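Long-range contacts in Cys-Gly metallodipeptidase DUG1 (PDB 4G1P), which hydrolyses the Cys-Gly dipeptide and, with DUG2 and DUG3, forms the complex that degrades glutathione, as a metal-dependent M20 peptidase working as a homodimer: residues 94-98 and 475-480; 144-148 and 465-471; 179-183 and 428-433; 250-255 and 365-370. One frame throughout, in Å; residues are numbered along the deposited sequence.

Overall arrangement
Contacts 1, 2 and 3 belong to the catalytic domain, contact 4 to the lid domain. Contacts 1 and 2 share helix 458-477, their centres 15 Å apart, and meet where V97 CG1 packs on Y471 OH at 3.8 Å. Contact 1 also reaches contact 3 through the sheet strand 96-102, L98 CD2 lying 3.6 Å from F429 CE1. Contacts 2 and 3 do not touch, and neither reaches the metal centre: the side chain of W145 is about 12 Å from a bound zinc ion, that of F429 about 13 Å. Contact 4 stands apart, its centre about 51 Å from that of contact 1 and about 36 Å from that of contact 3.

Contact 1 (94-98 and 475-480); sequences KKTVL and YSESPE
The phenol ring of Y475 has the ammonium of K95 over one face: NZ stands 4.5 Å from the ring centroid and only 9° off the normal, a cation-pi contact. Further back along the same lysine, CD comes to 3.5 Å from CE2 of Y475, approaching obliquely. V97 adds a methyl at a similar slant, its CG2 lying 4.0 Å from CD2 of Y475. Around the rest of the ring, A397, Q398 and A401 of helix 397-410 and A195 of the neighbouring strand supply further packing.

In the alpha/beta catalytic domain of this M20 peptidase, the contact ties the start of the central sheet strand 96-102 to the C-terminal helix and the tail that follows it. Backbone bonds from K95 and V97 to N162 anchor the strand in that sheet.

Beyond CG the K95 chain is fully extended, with chi2 to chi4 all near 180°, and this carries NZ over the ring to the carbonyls at the end of helix 458-477. The carbonyls of the helix end and of the tail after it would probably favour the lysine's charge. NZ donates to the carbonyl O of Y475 at 2.9 Å, the C=O...N angle being 158°. It also bonds to the O of S478, although the modelled length is too short to be trusted, and makes a weak bond to the O of E480. A methionine in place of K95 would probably leave the carbonyl of Y475 without its lysine donor and the tail freer to move. The same carbonyl receives weak bonds from N and OG of S478.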
loop_
_atom_site.group_PDB
_atom_site.type_symbol
_atom_site.label_atom_id
_atom_site.label_comp_id
_atom_site.label_asym_id
_atom_site.label_seq_id
_atom_site.Cartn_x
_atom_site.Cartn_y
_atom_site.Cartn_z
ATOM N N LYS A 94 -16.070 22.942 45.694
ATOM C CA LYS A 94 -16.688 22.503 44.458
ATOM C C LYS A 94 -16.212 21.113 44.076
ATOM O O LYS A 94 -15.120 20.692 44.464
ATOM C CB LYS A 94 -16.408 23.496 43.334
ATOM C CG LYS A 94 -17.087 24.842 43.522
ATOM C CD LYS A 94 -17.204 25.574 42.190
ATOM C CE LYS A 94 -17.935 26.895 42.321
ATOM N NZ LYS A 94 -16.980 27.994 42.563
ATOM N N LYS A 95 -17.036 20.387 43.332
ATOM C CA LYS A 95 -16.594 19.119 42.776
ATOM C C LYS A 95 -15.522 19.338 41.692
ATOM O O LYS A 95 -15.451 20.393 41.052
ATOM C CB LYS A 95 -17.782 18.343 42.219
ATOM C CG LYS A 95 -18.791 17.960 43.269
ATOM C CD LYS A 95 -20.076 17.457 42.628
ATOM C CE LYS A 95 -21.155 17.152 43.669
ATOM N NZ LYS A 95 -22.430 16.667 43.059
ATOM N N THR A 96 -14.677 18.342 41.494
ATOM C CA THR A 96 -13.673 18.428 40.450
ATOM C C THR A 96 -13.961 17.463 39.302
ATOM O O THR A 96 -14.013 16.255 39.507
ATOM C CB THR A 96 -12.290 18.154 41.012
ATOM O OG1 THR A 96 -11.965 19.184 41.948
ATOM C CG2 THR A 96 -11.264 18.141 39.902
ATOM N N VAL A 97 -14.171 17.991 38.104
ATOM C CA VAL A 97 -14.361 17.127 36.944
ATOM C C VAL A 97 -13.126 17.111 36.046
ATOM O O VAL A 97 -12.627 18.156 35.631
ATOM C CB VAL A 97 -15.578 17.537 36.104
ATOM C CG1 VAL A 97 -15.747 16.586 34.936
ATOM C CG2 VAL A 97 -16.822 17.537 36.955
ATOM N N LEU A 98 -12.625 15.915 35.770
ATOM C CA LEU A 98 -11.527 15.755 34.829
ATOM C C LEU A 98 -12.113 15.480 33.454
ATOM O O LEU A 98 -12.944 14.565 33.290
ATOM C CB LEU A 98 -10.607 14.612 35.257
ATOM C CG LEU A 98 -9.509 14.179 34.277
ATOM C CD1 LEU A 98 -8.735 15.375 33.824
ATOM C CD2 LEU A 98 -8.559 13.212 34.928
ATOM N N TYR A 475 -24.449 18.561 37.358
ATOM C CA TYR A 475 -23.610 17.692 38.154
ATOM C C TYR A 475 -23.223 18.395 39.456
ATOM O O TYR A 475 -23.305 17.798 40.536
ATOM C CB TYR A 475 -22.378 17.212 37.376
ATOM C CG TYR A 475 -21.484 16.342 38.220
ATOM C CD1 TYR A 475 -21.859 15.050 38.549
ATOM C CD2 TYR A 475 -20.291 16.830 38.734
ATOM C CE1 TYR A 475 -21.062 14.259 39.340
ATOM C CE2 TYR A 475 -19.485 16.040 39.529
ATOM C CZ TYR A 475 -19.879 14.759 39.825
ATOM O OH TYR A 475 -19.083 13.969 40.610
ATOM N N SER A 476 -22.851 19.669 39.364
ATOM C CA SER A 476 -22.487 20.442 40.555
ATOM C C SER A 476 -23.635 20.528 41.567
ATOM O O SER A 476 -23.401 20.737 42.756
ATOM C CB SER A 476 -22.046 21.858 40.181
ATOM O OG SER A 476 -23.157 22.658 39.818
ATOM N N GLU A 477 -24.868 20.375 41.092
ATOM C CA GLU A 477 -26.032 20.459 41.974
ATOM C C GLU A 477 -26.461 19.111 42.556
ATOM O O GLU A 477 -27.057 19.072 43.620
ATOM C CB GLU A 477 -27.211 21.133 41.271
ATOM C CG GLU A 477 -26.968 22.583 40.908
ATOM C CD GLU A 477 -27.949 23.087 39.860
ATOM O OE1 GLU A 477 -28.889 22.344 39.509
ATOM O OE2 GLU A 477 -27.781 24.226 39.378
ATOM N N SER A 478 -26.153 18.017 41.869
ATOM C CA SER A 478 -26.555 16.682 42.320
ATOM C C SER A 478 -25.969 16.345 43.672
ATOM O O SER A 478 -24.766 16.513 43.869
ATOM C CB SER A 478 -26.060 15.616 41.358
ATOM O OG SER A 478 -24.808 15.120 41.787
ATOM N N PRO A 479 -26.815 15.833 44.594
ATOM C CA PRO A 479 -26.438 15.447 45.964
ATOM C C PRO A 479 -25.270 14.462 46.039
ATOM O O PRO A 479 -24.558 14.454 47.040
ATOM C CB PRO A 479 -27.720 14.813 46.504
ATOM C CG PRO A 479 -28.816 15.530 45.756
ATOM C CD PRO A 479 -28.269 15.703 44.371
ATOM N N GLU A 480 -25.073 13.652 45.001
ATOM C CA GLU A 480 -23.876 12.815 44.910
ATOM C C GLU A 480 -23.378 12.709 43.470
ATOM O O GLU A 480 -22.335 13.272 43.118
ATOM C CB GLU A 480 -24.117 11.421 45.505
ATOM C CG GLU A 480 -24.045 11.372 47.031
ATOM C CD GLU A 480 -24.546 10.054 47.608
ATOM O OE1 GLU A 480 -24.067 8.988 47.162
ATOM O OE2 GLU A 480 -25.421 10.087 48.501
#

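Contact 2 (144-148 and 465-471); sequences SWINV and MKTMAAY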
loop_
_atom_site.group_PDB
_atom_site.type_symbol
_atom_site.label_atom_id
_atom_site.label_comp_id
_atom_site.label_asym_id
_atom_site.label_seq_id
_atom_site.Cartn_x
_atom_site.Cartn_y
_atom_site.Cartn_z
ATOM N N SER A 144 -14.179 22.341 22.655
ATOM C CA SER A 144 -15.476 22.710 23.199
ATOM C C SER A 144 -15.403 22.979 24.700
ATOM O O SER A 144 -16.004 23.940 25.189
ATOM C CB SER A 144 -16.512 21.630 22.908
ATOM O OG SER A 144 -16.834 21.591 21.536
ATOM N N TRP A 145 -14.657 22.149 25.422
ATOM C CA TRP A 145 -14.464 22.382 26.854
ATOM C C TRP A 145 -13.934 23.780 27.136
ATOM O O TRP A 145 -14.390 24.437 28.073
ATOM C CB TRP A 145 -13.535 21.344 27.465
ATOM C CG TRP A 145 -14.112 19.960 27.426
ATOM C CD1 TRP A 145 -13.660 18.904 26.695
ATOM C CD2 TRP A 145 -15.277 19.496 28.122
ATOM N NE1 TRP A 145 -14.458 17.811 26.906
ATOM C CE2 TRP A 145 -15.454 18.145 27.783
ATOM C CE3 TRP A 145 -16.177 20.093 29.009
ATOM C CZ2 TRP A 145 -16.501 17.377 28.294
ATOM C CZ3 TRP A 145 -17.212 19.329 29.522
ATOM C CH2 TRP A 145 -17.367 17.986 29.160
ATOM N N ILE A 146 -13.001 24.258 26.314
ATOM C CA ILE A 146 -12.468 25.604 26.510
ATOM C C ILE A 146 -13.486 26.687 26.147
ATOM O O ILE A 146 -13.624 27.671 26.871
ATOM C CB ILE A 146 -11.188 25.827 25.718
ATOM C CG1 ILE A 146 -10.231 24.661 25.949
ATOM C CG2 ILE A 146 -10.562 27.175 26.088
ATOM C CD1 ILE A 146 -9.043 24.671 25.037
ATOM N N ASN A 147 -14.187 26.501 25.030
ATOM C CA ASN A 147 -15.268 27.399 24.636
ATOM C C ASN A 147 -16.239 27.607 25.796
ATOM O O ASN A 147 -16.581 28.745 26.168
ATOM C CB ASN A 147 -16.009 26.822 23.431
ATOM C CG ASN A 147 -15.082 26.565 22.241
ATOM O OD1 ASN A 147 -14.035 27.208 22.108
ATOM N ND2 ASN A 147 -15.461 25.619 21.372
ATOM N N VAL A 148 -16.649 26.486 26.383
ATOM C CA VAL A 148 -17.543 26.494 27.519
ATOM C C VAL A 148 -16.999 27.301 28.701
ATOM O O VAL A 148 -17.723 28.115 29.277
ATOM C CB VAL A 148 -17.891 25.074 27.950
ATOM C CG1 VAL A 148 -18.638 25.094 29.296
ATOM C CG2 VAL A 148 -18.719 24.413 26.864
ATOM N N MET A 465 -21.964 21.971 23.109
ATOM C CA MET A 465 -21.326 22.890 24.040
ATOM C C MET A 465 -22.292 23.261 25.148
ATOM O O MET A 465 -21.950 23.221 26.338
ATOM C CB MET A 465 -20.843 24.144 23.322
ATOM C CG MET A 465 -19.440 24.010 22.751
ATOM S SD MET A 465 -18.845 25.524 21.963
ATOM C CE MET A 465 -19.836 25.533 20.465
ATOM N N LYS A 466 -23.507 23.619 24.741
ATOM C CA LYS A 466 -24.565 23.944 25.671
ATOM C C LYS A 466 -24.856 22.724 26.526
ATOM O O LYS A 466 -25.126 22.861 27.714
ATOM C CB LYS A 466 -25.810 24.402 24.916
ATOM C CG LYS A 466 -25.597 25.703 24.147
ATOM C CD LYS A 466 -26.795 26.071 23.293
ATOM C CE LYS A 466 -26.673 27.487 22.729
ATOM N NZ LYS A 466 -27.869 27.904 21.950
ATOM N N THR A 467 -24.773 21.532 25.938
ATOM C CA THR A 467 -25.012 20.323 26.719
ATOM C C THR A 467 -23.887 20.097 27.732
ATOM O O THR A 467 -24.125 19.697 28.879
ATOM C CB THR A 467 -25.220 19.071 25.833
ATOM O OG1 THR A 467 -26.408 19.230 25.055
ATOM C CG2 THR A 467 -25.380 17.817 26.689
ATOM N N MET A 468 -22.662 20.378 27.319
ATOM C CA MET A 468 -21.546 20.299 28.243
ATOM C C MET A 468 -21.717 21.313 29.378
ATOM O O MET A 468 -21.412 21.028 30.538
ATOM C CB MET A 468 -20.224 20.556 27.512
ATOM C CG MET A 468 -19.776 19.485 26.535
ATOM S SD MET A 468 -18.310 20.113 25.677
ATOM C CE MET A 468 -17.590 18.640 24.941
ATOM N N ALA A 469 -22.193 22.506 29.050
ATOM C CA ALA A 469 -22.387 23.526 30.072
ATOM C C ALA A 469 -23.444 23.115 31.104
ATOM O O ALA A 469 -23.244 23.251 32.309
ATOM C CB ALA A 469 -22.766 24.843 29.425
ATOM N N ALA A 470 -24.575 22.607 30.637
ATOM C CA ALA A 470 -25.641 22.262 31.562
ATOM C C ALA A 470 -25.236 21.055 32.391
ATOM O O ALA A 470 -25.522 20.985 33.590
ATOM C CB ALA A 470 -26.938 22.004 30.832
ATOM N N TYR A 471 -24.551 20.117 31.750
ATOM C CA TYR A 471 -24.059 18.942 32.455
ATOM C C TYR A 471 -23.139 19.304 33.624
ATOM O O TYR A 471 -23.328 18.801 34.725
ATOM C CB TYR A 471 -23.380 17.958 31.498
ATOM C CG TYR A 471 -22.259 17.217 32.144
ATOM C CD1 TYR A 471 -22.505 16.150 32.986
ATOM C CD2 TYR A 471 -20.946 17.596 31.933
ATOM C CE1 TYR A 471 -21.470 15.480 33.593
ATOM C CE2 TYR A 471 -19.914 16.936 32.531
ATOM C CZ TYR A 471 -20.180 15.877 33.356
ATOM O OH TYR A 471 -19.145 15.216 33.955
#
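M465 opens the contact by setting its sulfur against N147, where helix 458-477 crosses helix 135-154 in the alpha/beta catalytic domain of the M20 peptidases. The axes of the two short segments come within 9.4 Å at a signed crossing angle of -64°, and every residue that touches is buried. Extended at chi2, the M465 chain runs past S144 with its CG and brings SD to 3.4 Å from ND2 of N147. That amide donates a weak N-H...S bond, its N-H...S angle 141°, while the other end of the amide, OD1, is taken by R22 of helix 16-28. V148 CG2 rests against the backbone O of M465.

One turn on, M468 stays extended beyond CG and runs across the W145 indole at about a right angle. Its SD sits 3.8 Å from the centroid of the six-membered ring, just 6° off the normal, which makes this a Met-aromatic contact. The CE methyl goes further over the same indole, 3.9 Å from the centroid of the five-membered ring, as a CH-pi contact. S144 CB closes on SD from its own helix, its hydroxyl being bonded to the backbone O of G140.

A469 brings its CB to 4.1 Å from V148 CG1. Y471 is the last to take part: its OH is engaged by Q398 of helix 397-410, and its ring atom CE2 reaches W145 CH2 obliquely at 4.4 Å.

Contact 3 (179-183 and 428-433); sequences DELIK and TFQDAL
I182 and F429 make the dense half of this contact, with I182 CD1 over one face of the phenyl ring, offset toward its rim. The methyl is 4.1 Å from the ring centroid, a CH-pi contact, and CG1 follows at 3.7 Å from F429 CE1. With chi1 at -71°, I182 sends CG1 to the ring and CG2 to T428 and A432 of the same helix, where it packs 3.8 Å from T428 CG2 and 3.9 Å from A432 CB. Beneath, F429 and L433 both rest on L98 of strand 96-102, so helix 426-433 lies on the central sheet of the catalytic domain and helix 178-185 packs beside it, their segments 29° apart in direction. The F429 side chain is about 9 Å from those of D200, a zinc ligand, and E171, the probable proton acceptor.

The outer flank is looser and polar. The aliphatic part of K183 grazes A432, CG to CB 4.2 Å, while D179 holds T428: OG1 of T428 donates to D179 OD1 at 2.8 Å, meeting the oxygen on its syn side and 33° out of the carboxylate plane. A valine at T428 would probably leave D179 OD1 without its cross-helix donor and the carboxylate freer to turn.

D179 OD2 forms a salt bridge to K183 NZ, one turn along its own helix, whose hydrogen bond is weak. The carboxylate thus divides its oxygens between a neutral hydroxyl across the contact and a cation beside it, an arrangement likely to fix its rotation and keep it ionised.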
loop_
_atom_site.group_PDB
_atom_site.type_symbol
_atom_site.label_atom_id
_atom_site.label_comp_id
_atom_site.label_asym_id
_atom_site.label_seq_id
_atom_site.Cartn_x
_atom_site.Cartn_y
_atom_site.Cartn_z
ATOM N N ASP A 179 -1.429 5.509 29.955
ATOM C CA ASP A 179 -1.758 4.530 30.985
ATOM C C ASP A 179 -0.943 4.746 32.258
ATOM O O ASP A 179 -1.495 4.976 33.336
ATOM C CB ASP A 179 -1.467 3.136 30.431
ATOM C CG ASP A 179 -2.111 2.041 31.240
ATOM O OD1 ASP A 179 -3.139 2.324 31.894
ATOM O OD2 ASP A 179 -1.600 0.895 31.221
ATOM N N GLU A 180 0.379 4.680 32.119
ATOM C CA GLU A 180 1.277 4.871 33.246
ATOM C C GLU A 180 1.104 6.234 33.888
ATOM O O GLU A 180 1.153 6.361 35.120
ATOM C CB GLU A 180 2.723 4.699 32.809
ATOM C CG GLU A 180 3.012 3.359 32.186
ATOM C CD GLU A 180 4.313 3.363 31.399
ATOM O OE1 GLU A 180 5.340 3.827 31.946
ATOM O OE2 GLU A 180 4.303 2.910 30.231
ATOM N N LEU A 181 0.899 7.253 33.058
ATOM C CA LEU A 181 0.771 8.613 33.566
ATOM C C LEU A 181 -0.397 8.758 34.531
ATOM O O LEU A 181 -0.266 9.359 35.594
ATOM C CB LEU A 181 0.625 9.614 32.426
ATOM C CG LEU A 181 0.522 11.045 32.951
ATOM C CD1 LEU A 181 1.717 11.354 33.840
ATOM C CD2 LEU A 181 0.416 12.052 31.812
ATOM N N ILE A 182 -1.538 8.203 34.151
ATOM C CA ILE A 182 -2.734 8.312 34.962
ATOM C C ILE A 182 -2.534 7.612 36.299
ATOM O O ILE A 182 -2.801 8.186 37.355
ATOM C CB ILE A 182 -3.930 7.740 34.211
ATOM C CG1 ILE A 182 -4.295 8.686 33.073
ATOM C CG2 ILE A 182 -5.107 7.551 35.132
ATOM C CD1 ILE A 182 -4.704 7.967 31.826
ATOM N N LYS A 183 -2.029 6.382 36.247
ATOM C CA LYS A 183 -1.753 5.617 37.457
ATOM C C LYS A 183 -0.732 6.318 38.332
ATOM O O LYS A 183 -0.885 6.354 39.553
ATOM C CB LYS A 183 -1.241 4.224 37.117
ATOM C CG LYS A 183 -2.277 3.310 36.541
ATOM C CD LYS A 183 -1.619 2.075 35.958
ATOM C CE LYS A 183 -2.635 1.136 35.342
ATOM N NZ LYS A 183 -1.979 0.149 34.432
ATOM N N THR A 428 -8.826 2.809 32.458
ATOM C CA THR A 428 -7.747 3.267 33.320
ATOM C C THR A 428 -8.191 4.458 34.165
ATOM O O THR A 428 -7.822 4.561 35.327
ATOM C CB THR A 428 -6.468 3.606 32.532
ATOM O OG1 THR A 428 -5.953 2.417 31.928
ATOM C CG2 THR A 428 -5.402 4.160 33.451
ATOM N N PHE A 429 -9.002 5.351 33.610
ATOM C CA PHE A 429 -9.506 6.454 34.429
ATOM C C PHE A 429 -10.383 5.931 35.560
ATOM O O PHE A 429 -10.208 6.299 36.738
ATOM C CB PHE A 429 -10.259 7.485 33.593
ATOM C CG PHE A 429 -9.358 8.485 32.916
ATOM C CD1 PHE A 429 -8.532 9.307 33.663
ATOM C CD2 PHE A 429 -9.348 8.619 31.532
ATOM C CE1 PHE A 429 -7.703 10.229 33.035
ATOM C CE2 PHE A 429 -8.527 9.547 30.913
ATOM C CZ PHE A 429 -7.705 10.343 31.663
ATOM N N GLN A 430 -11.305 5.048 35.203
ATOM C CA GLN A 430 -12.250 4.530 36.174
ATOM C C GLN A 430 -11.553 3.838 37.327
ATOM O O GLN A 430 -11.774 4.185 38.468
ATOM C CB GLN A 430 -13.212 3.567 35.517
ATOM C CG GLN A 430 -14.115 2.883 36.491
ATOM C CD GLN A 430 -15.015 1.896 35.799
ATOM O OE1 GLN A 430 -16.083 2.261 35.311
ATOM N NE2 GLN A 430 -14.583 0.635 35.732
ATOM N N ASP A 431 -10.688 2.885 37.015
ATOM C CA ASP A 431 -10.012 2.092 38.032
ATOM C C ASP A 431 -8.940 2.848 38.814
ATOM O O ASP A 431 -8.904 2.770 40.040
ATOM C CB ASP A 431 -9.408 0.835 37.410
ATOM C CG ASP A 431 -10.466 -0.161 36.961
ATOM O OD1 ASP A 431 -11.682 0.129 37.105
ATOM O OD2 ASP A 431 -10.078 -1.236 36.451
ATOM N N ALA A 432 -8.069 3.573 38.117
ATOM C CA ALA A 432 -6.969 4.259 38.779
ATOM C C ALA A 432 -7.439 5.381 39.698
ATOM O O ALA A 432 -6.848 5.615 40.754
ATOM C CB ALA A 432 -5.982 4.801 37.756
ATOM N N LEU A 433 -8.492 6.084 39.293
ATOM C CA LEU A 433 -8.951 7.235 40.051
ATOM C C LEU A 433 -10.111 6.850 40.955
ATOM O O LEU A 433 -10.476 7.594 41.871
ATOM C CB LEU A 433 -9.366 8.379 39.115
ATOM C CG LEU A 433 -8.315 8.980 38.173
ATOM C CD1 LEU A 433 -8.822 10.289 37.566
ATOM C CD2 LEU A 433 -6.938 9.163 38.851
#

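Contact 4 (250-255 and 365-370); sequences QVLGSL and HCDAKF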
loop_
_atom_site.group_PDB
_atom_site.type_symbol
_atom_site.label_atom_id
_atom_site.label_comp_id
_atom_site.label_asym_id
_atom_site.label_seq_id
_atom_site.Cartn_x
_atom_site.Cartn_y
_atom_site.Cartn_z
ATOM N N GLN A 250 -3.807 -16.706 2.453
ATOM C CA GLN A 250 -4.391 -17.853 3.104
ATOM C C GLN A 250 -4.525 -17.654 4.615
ATOM O O GLN A 250 -5.571 -17.929 5.188
ATOM C CB GLN A 250 -3.624 -19.122 2.723
ATOM C CG GLN A 250 -4.126 -19.682 1.402
ATOM C CD GLN A 250 -3.080 -20.442 0.613
ATOM O OE1 GLN A 250 -1.992 -20.737 1.109
ATOM N NE2 GLN A 250 -3.410 -20.765 -0.637
ATOM N N VAL A 251 -3.481 -17.152 5.257
ATOM C CA VAL A 251 -3.537 -16.950 6.693
ATOM C C VAL A 251 -4.586 -15.903 7.044
ATOM O O VAL A 251 -5.438 -16.121 7.903
ATOM C CB VAL A 251 -2.161 -16.564 7.266
ATOM C CG1 VAL A 251 -2.295 -16.076 8.692
ATOM C CG2 VAL A 251 -1.218 -17.757 7.215
ATOM N N LEU A 252 -4.527 -14.775 6.351
ATOM C CA LEU A 252 -5.444 -13.668 6.585
ATOM C C LEU A 252 -6.864 -14.082 6.266
ATOM O O LEU A 252 -7.807 -13.674 6.935
ATOM C CB LEU A 252 -5.060 -12.488 5.698
ATOM C CG LEU A 252 -4.576 -11.199 6.348
ATOM C CD1 LEU A 252 -4.022 -11.455 7.745
ATOM C CD2 LEU A 252 -3.544 -10.535 5.452
ATOM N N GLY A 253 -7.010 -14.907 5.235
ATOM C CA GLY A 253 -8.318 -15.306 4.760
ATOM C C GLY A 253 -8.959 -16.368 5.631
ATOM O O GLY A 253 -10.009 -16.897 5.296
ATOM N N SER A 254 -8.335 -16.669 6.760
ATOM C CA SER A 254 -8.798 -17.744 7.614
ATOM C C SER A 254 -9.261 -17.177 8.939
ATOM O O SER A 254 -9.574 -17.928 9.864
ATOM C CB SER A 254 -7.667 -18.735 7.871
ATOM O OG SER A 254 -6.753 -18.208 8.822
ATOM N N LEU A 255 -9.295 -15.852 9.034
ATOM C CA LEU A 255 -9.564 -15.197 10.311
ATOM C C LEU A 255 -11.049 -14.916 10.546
ATOM O O LEU A 255 -11.498 -14.839 11.686
ATOM C CB LEU A 255 -8.772 -13.892 10.416
ATOM C CG LEU A 255 -7.243 -13.954 10.398
ATOM C CD1 LEU A 255 -6.656 -12.550 10.440
ATOM C CD2 LEU A 255 -6.726 -14.767 11.567
ATOM N N HIS A 365 -3.804 -19.625 16.237
ATOM C CA HIS A 365 -4.555 -19.815 15.002
ATOM C C HIS A 365 -3.689 -19.522 13.780
ATOM O O HIS A 365 -3.670 -20.289 12.811
ATOM C CB HIS A 365 -5.782 -18.910 15.001
ATOM C CG HIS A 365 -6.500 -18.863 13.692
ATOM N ND1 HIS A 365 -7.659 -19.568 13.456
ATOM C CD2 HIS A 365 -6.233 -18.184 12.551
ATOM C CE1 HIS A 365 -8.074 -19.329 12.224
ATOM N NE2 HIS A 365 -7.226 -18.492 11.652
ATOM N N CYS A 366 -2.978 -18.404 13.824
ATOM C CA CYS A 366 -2.185 -17.976 12.686
ATOM C C CYS A 366 -1.004 -18.905 12.453
ATOM O O CYS A 366 -0.704 -19.256 11.316
ATOM C CB CYS A 366 -1.707 -16.540 12.884
ATOM S SG CYS A 366 -3.037 -15.333 12.716
ATOM N N ASP A 367 -0.345 -19.302 13.538
ATOM C CA ASP A 367 0.792 -20.207 13.453
ATOM C C ASP A 367 0.357 -21.543 12.848
ATOM O O ASP A 367 1.054 -22.137 12.003
ATOM C CB ASP A 367 1.419 -20.415 14.836
ATOM C CG ASP A 367 2.272 -19.230 15.289
ATOM O OD1 ASP A 367 2.585 -18.353 14.461
ATOM O OD2 ASP A 367 2.656 -19.173 16.469
ATOM N N ALA A 368 -0.816 -22.001 13.261
ATOM C CA ALA A 368 -1.282 -23.314 12.857
ATOM C C ALA A 368 -1.697 -23.299 11.403
ATOM O O ALA A 368 -1.467 -24.257 10.664
ATOM C CB ALA A 368 -2.438 -23.747 13.718
ATOM N N LYS A 369 -2.334 -22.212 11.000
ATOM C CA LYS A 369 -2.781 -22.095 9.634
ATOM C C LYS A 369 -1.534 -22.042 8.769
ATOM O O LYS A 369 -1.423 -22.779 7.783
ATOM C CB LYS A 369 -3.624 -20.844 9.449
ATOM C CG LYS A 369 -4.083 -20.616 8.030
ATOM C CD LYS A 369 -4.874 -21.791 7.522
ATOM C CE LYS A 369 -5.358 -21.533 6.115
ATOM N NZ LYS A 369 -6.242 -22.613 5.630
ATOM N N PHE A 370 -0.583 -21.198 9.162
ATOM C CA PHE A 370 0.622 -21.050 8.370
ATOM C C PHE A 370 1.351 -22.367 8.235
ATOM O O PHE A 370 1.752 -22.726 7.147
ATOM C CB PHE A 370 1.575 -19.997 8.925
ATOM C CG PHE A 370 2.867 -19.937 8.177
ATOM C CD1 PHE A 370 2.923 -19.362 6.919
ATOM C CD2 PHE A 370 4.018 -20.497 8.700
ATOM C CE1 PHE A 370 4.117 -19.321 6.213
ATOM C CE2 PHE A 370 5.217 -20.461 8.000
ATOM C CZ PHE A 370 5.267 -19.874 6.761
#
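S254 and H365 are brought together by their first torsions: the serine OG lies between its own backbone N and carbonyl carbon, chi1 76°, and the imidazole swings out with CG anti to the backbone N, chi1 171°. H365 NE2 then donates to S254 OG at 2.9 Å, the oxygen near the ring edge but 20° out of its plane. The same hydroxyl donates to the backbone O of V251, 2.6 Å from OG, a carbonyl that also accepts from the N of S254. Two bonds therefore grip the serine oxygen, one as acceptor and one as donor.

This pair of bonds sits where helix 244-252 ends and the chain goes through a type I beta turn from L252 to L255, in the lid domain. Helix 355-371 packs against it, and both elements pack on strand 210-226, where V251 and C366 share T223. The second subunit of the homodimer adjoins the same region, V256 of that chain packing on Q250 and its M249 on L252.

Apolar contacts fill in around the bonds. L255 CD2 lies obliquely 3.6 Å from H365 CD2 and also 3.9 Å from C366 SG. V251 CG2 reaches F370 CB at 4.0 Å, at the edge of the phenyl ring. K369 CG lies 3.7 Å from S254 OG, and the bend at chi2 carries CE past S254 toward the O of Q250.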